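Chorismate mutase and shikimate 5-dehydrogenase fusion protein (Clostridium acetobutylicum, PDB 3FBT) probably catalyses the reversible NADPH-dependent reduction of 3-dehydroshikimate to shikimate through the dehydrogenase part contained in this chain, its fused chorismate mutase part serving the same aromatic amino acid pathway. Local coordinates at residues E202-F207 against T220-Y225. Numbering follows the deposited sequence.
Sequences EVVAKF and TLFLKY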
loop_
_atom_site.group_PDB
_atom_site.type_symbol
_atom_site.label_atom_id
_atom_site.label_comp_id
_atom_site.label_asym_id
_atom_site.label_seq_id
_atom_site.Cartn_x
_atom_site.Cartn_y
_atom_site.Cartn_z
ATOM N N GLU A 202 5.128 -26.892 -39.545
ATOM C CA GLU A 202 6.093 -27.930 -39.933
ATOM C C GLU A 202 7.225 -28.009 -38.941
ATOM O O GLU A 202 7.893 -29.057 -38.793
ATOM C CB GLU A 202 6.639 -27.538 -41.307
ATOM C CG GLU A 202 6.465 -26.043 -41.480
ATOM C CD GLU A 202 7.098 -25.533 -42.703
ATOM O OE1 GLU A 202 7.168 -26.321 -43.675
ATOM O OE2 GLU A 202 7.527 -24.347 -42.698
ATOM N N VAL A 203 7.535 -26.890 -38.276
ATOM C CA VAL A 203 8.573 -26.999 -37.237
ATOM C C VAL A 203 7.979 -27.587 -35.986
ATOM O O VAL A 203 8.537 -28.515 -35.357
ATOM C CB VAL A 203 9.322 -25.687 -36.946
ATOM C CG1 VAL A 203 10.256 -25.919 -35.812
ATOM C CG2 VAL A 203 10.103 -25.200 -38.235
ATOM N N VAL A 204 6.832 -27.062 -35.626
ATOM C CA VAL A 204 6.171 -27.547 -34.458
ATOM C C VAL A 204 6.064 -29.054 -34.590
ATOM O O VAL A 204 6.280 -29.774 -33.627
ATOM C CB VAL A 204 4.775 -26.957 -34.347
ATOM C CG1 VAL A 204 4.062 -27.424 -33.061
ATOM C CG2 VAL A 204 4.821 -25.445 -34.464
ATOM N N ALA A 205 5.793 -29.523 -35.812
ATOM C CA ALA A 205 5.414 -30.944 -36.039
ATOM C C ALA A 205 6.509 -31.913 -35.789
ATOM O O ALA A 205 6.282 -33.110 -35.767
ATOM C CB ALA A 205 4.856 -31.152 -37.453
ATOM N N LYS A 206 7.708 -31.422 -35.570
ATOM C CA LYS A 206 8.805 -32.320 -35.354
ATOM C C LYS A 206 9.078 -32.512 -33.916
ATOM O O LYS A 206 10.110 -33.047 -33.578
ATOM C CB LYS A 206 10.097 -31.823 -36.011
ATOM C CG LYS A 206 9.907 -31.317 -37.407
ATOM C CD LYS A 206 11.305 -30.990 -37.917
ATOM C CE LYS A 206 11.323 -29.976 -39.082
ATOM N NZ LYS A 206 12.662 -30.137 -39.671
ATOM N N PHE A 207 8.194 -32.095 -33.033
ATOM C CA PHE A 207 8.555 -32.259 -31.602
ATOM C C PHE A 207 7.464 -33.073 -30.987
ATOM O O PHE A 207 6.421 -33.212 -31.571
ATOM C CB PHE A 207 8.672 -30.864 -30.942
ATOM C CG PHE A 207 9.861 -30.096 -31.412
ATOM C CD1 PHE A 207 11.015 -30.053 -30.657
ATOM C CD2 PHE A 207 9.851 -29.464 -32.647
ATOM C CE1 PHE A 207 12.133 -29.377 -31.112
ATOM C CE2 PHE A 207 10.962 -28.785 -33.100
ATOM C CZ PHE A 207 12.085 -28.746 -32.342
ATOM N N THR A 220 -2.450 -20.006 -28.481
ATOM C CA THR A 220 -1.750 -19.277 -29.499
ATOM C C THR A 220 -1.755 -20.040 -30.875
ATOM O O THR A 220 -1.873 -21.264 -30.924
ATOM C CB THR A 220 -0.296 -19.051 -29.065
ATOM O OG1 THR A 220 0.315 -20.307 -28.761
ATOM C CG2 THR A 220 -0.191 -18.146 -27.797
ATOM N N LEU A 221 -1.594 -19.320 -31.976
ATOM C CA LEU A 221 -1.278 -19.956 -33.259
ATOM C C LEU A 221 -0.242 -21.049 -33.024
ATOM O O LEU A 221 -0.409 -22.209 -33.428
ATOM C CB LEU A 221 -0.759 -18.915 -34.264
ATOM C CG LEU A 221 -0.666 -19.327 -35.748
ATOM C CD1 LEU A 221 -2.023 -19.896 -36.260
ATOM C CD2 LEU A 221 -0.217 -18.157 -36.613
ATOM N N PHE A 222 0.834 -20.692 -32.332
ATOM C CA PHE A 222 1.848 -21.666 -32.015
ATOM C C PHE A 222 1.284 -22.946 -31.411
ATOM O O PHE A 222 1.750 -24.037 -31.783
ATOM C CB PHE A 222 2.896 -21.059 -31.091
ATOM C CG PHE A 222 3.895 -22.041 -30.521
ATOM C CD1 PHE A 222 4.917 -22.517 -31.302
ATOM C CD2 PHE A 222 3.854 -22.418 -29.176
ATOM C CE1 PHE A 222 5.844 -23.343 -30.784
ATOM C CE2 PHE A 222 4.806 -23.224 -28.622
ATOM C CZ PHE A 222 5.811 -23.703 -29.437
ATOM N N LEU A 223 0.354 -22.837 -30.449
ATOM C CA LEU A 223 -0.237 -24.005 -29.843
ATOM C C LEU A 223 -1.339 -24.750 -30.675
ATOM O O LEU A 223 -1.479 -25.975 -30.569
ATOM C CB LEU A 223 -0.758 -23.672 -28.451
ATOM C CG LEU A 223 0.294 -23.315 -27.387
ATOM C CD1 LEU A 223 -0.461 -22.975 -26.127
ATOM C CD2 LEU A 223 1.284 -24.488 -27.133
ATOM N N LYS A 224 -2.125 -24.012 -31.450
ATOM C CA LYS A 224 -3.045 -24.627 -32.408
ATOM C C LYS A 224 -2.241 -25.589 -33.298
ATOM O O LYS A 224 -2.457 -26.842 -33.297
ATOM C CB LYS A 224 -3.698 -23.544 -33.276
ATOM C CG LYS A 224 -4.660 -24.125 -34.307
ATOM C CD LYS A 224 -4.880 -23.205 -35.460
ATOM C CE LYS A 224 -5.353 -21.809 -34.995
ATOM N NZ LYS A 224 -6.205 -21.142 -36.060
ATOM N N TYR A 225 -1.262 -24.999 -33.988
ATOM C CA TYR A 225 -0.275 -25.741 -34.763
ATOM C C TYR A 225 0.083 -27.046 -34.120
ATOM O O TYR A 225 0.165 -28.068 -34.799
ATOM C CB TYR A 225 1.023 -24.955 -34.881
ATOM C CG TYR A 225 0.966 -23.836 -35.843
ATOM C CD1 TYR A 225 -0.170 -23.591 -36.590
ATOM C CD2 TYR A 225 2.087 -23.023 -36.035
ATOM C CE1 TYR A 225 -0.204 -22.532 -37.509
ATOM C CE2 TYR A 225 2.070 -21.983 -36.896
ATOM C CZ TYR A 225 0.945 -21.745 -37.655
ATOM O OH TYR A 225 0.989 -20.682 -38.534
#
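Val204 is the one residue of 202-207 that reaches the helix beginning at Leu221, and it does so with both methyls. CG2 lies 3.9 Å from CB of Tyr225 and 4.0 Å from CD2 of the same residue, meeting the phenol ring at its edge, near the ring plane. The two side chains cross at about a right angle. CG2 reaches the base of the tyrosine because a chi1 of -178° sets it beside the valine's own nitrogen and puts CG1 on the far side from that atom. Val204 CG1 in turn approaches the backbone carbonyl carbon, Tyr225 C, at 4.1 Å. This is the closer-packed part. Toward Phe222 the fit is looser: CD1 of that ring stands 4.3 Å from CG2 of Val204, in an oblique approach, and the same ring also touches Ile182, Asn184 and Leu128 of the parallel sheet. On the outer side Tyr225 is partly exposed and Ala205, in the type I turn from Val204 to Phe207, is exposed.

The contact joins two short helices that flank strand 209-212 in sequence, within the Rossmann-type NADP-binding domain. The start of the second helix is capped by Thr220, whose OG1 accepts from Leu223 N at 3.0 Å and is also hydrogen-bonded to Asp212 OD2. Leu213, a predicted NADP(+)-binding residue, has its side chain about 8 Å from that of Phe222. The side-chain contacts across the interface are apolar and modest in extent, 142 Å² in total, and centre on Val204, consistent with close packing of nonpolar groups contributing here rather than directional bonds.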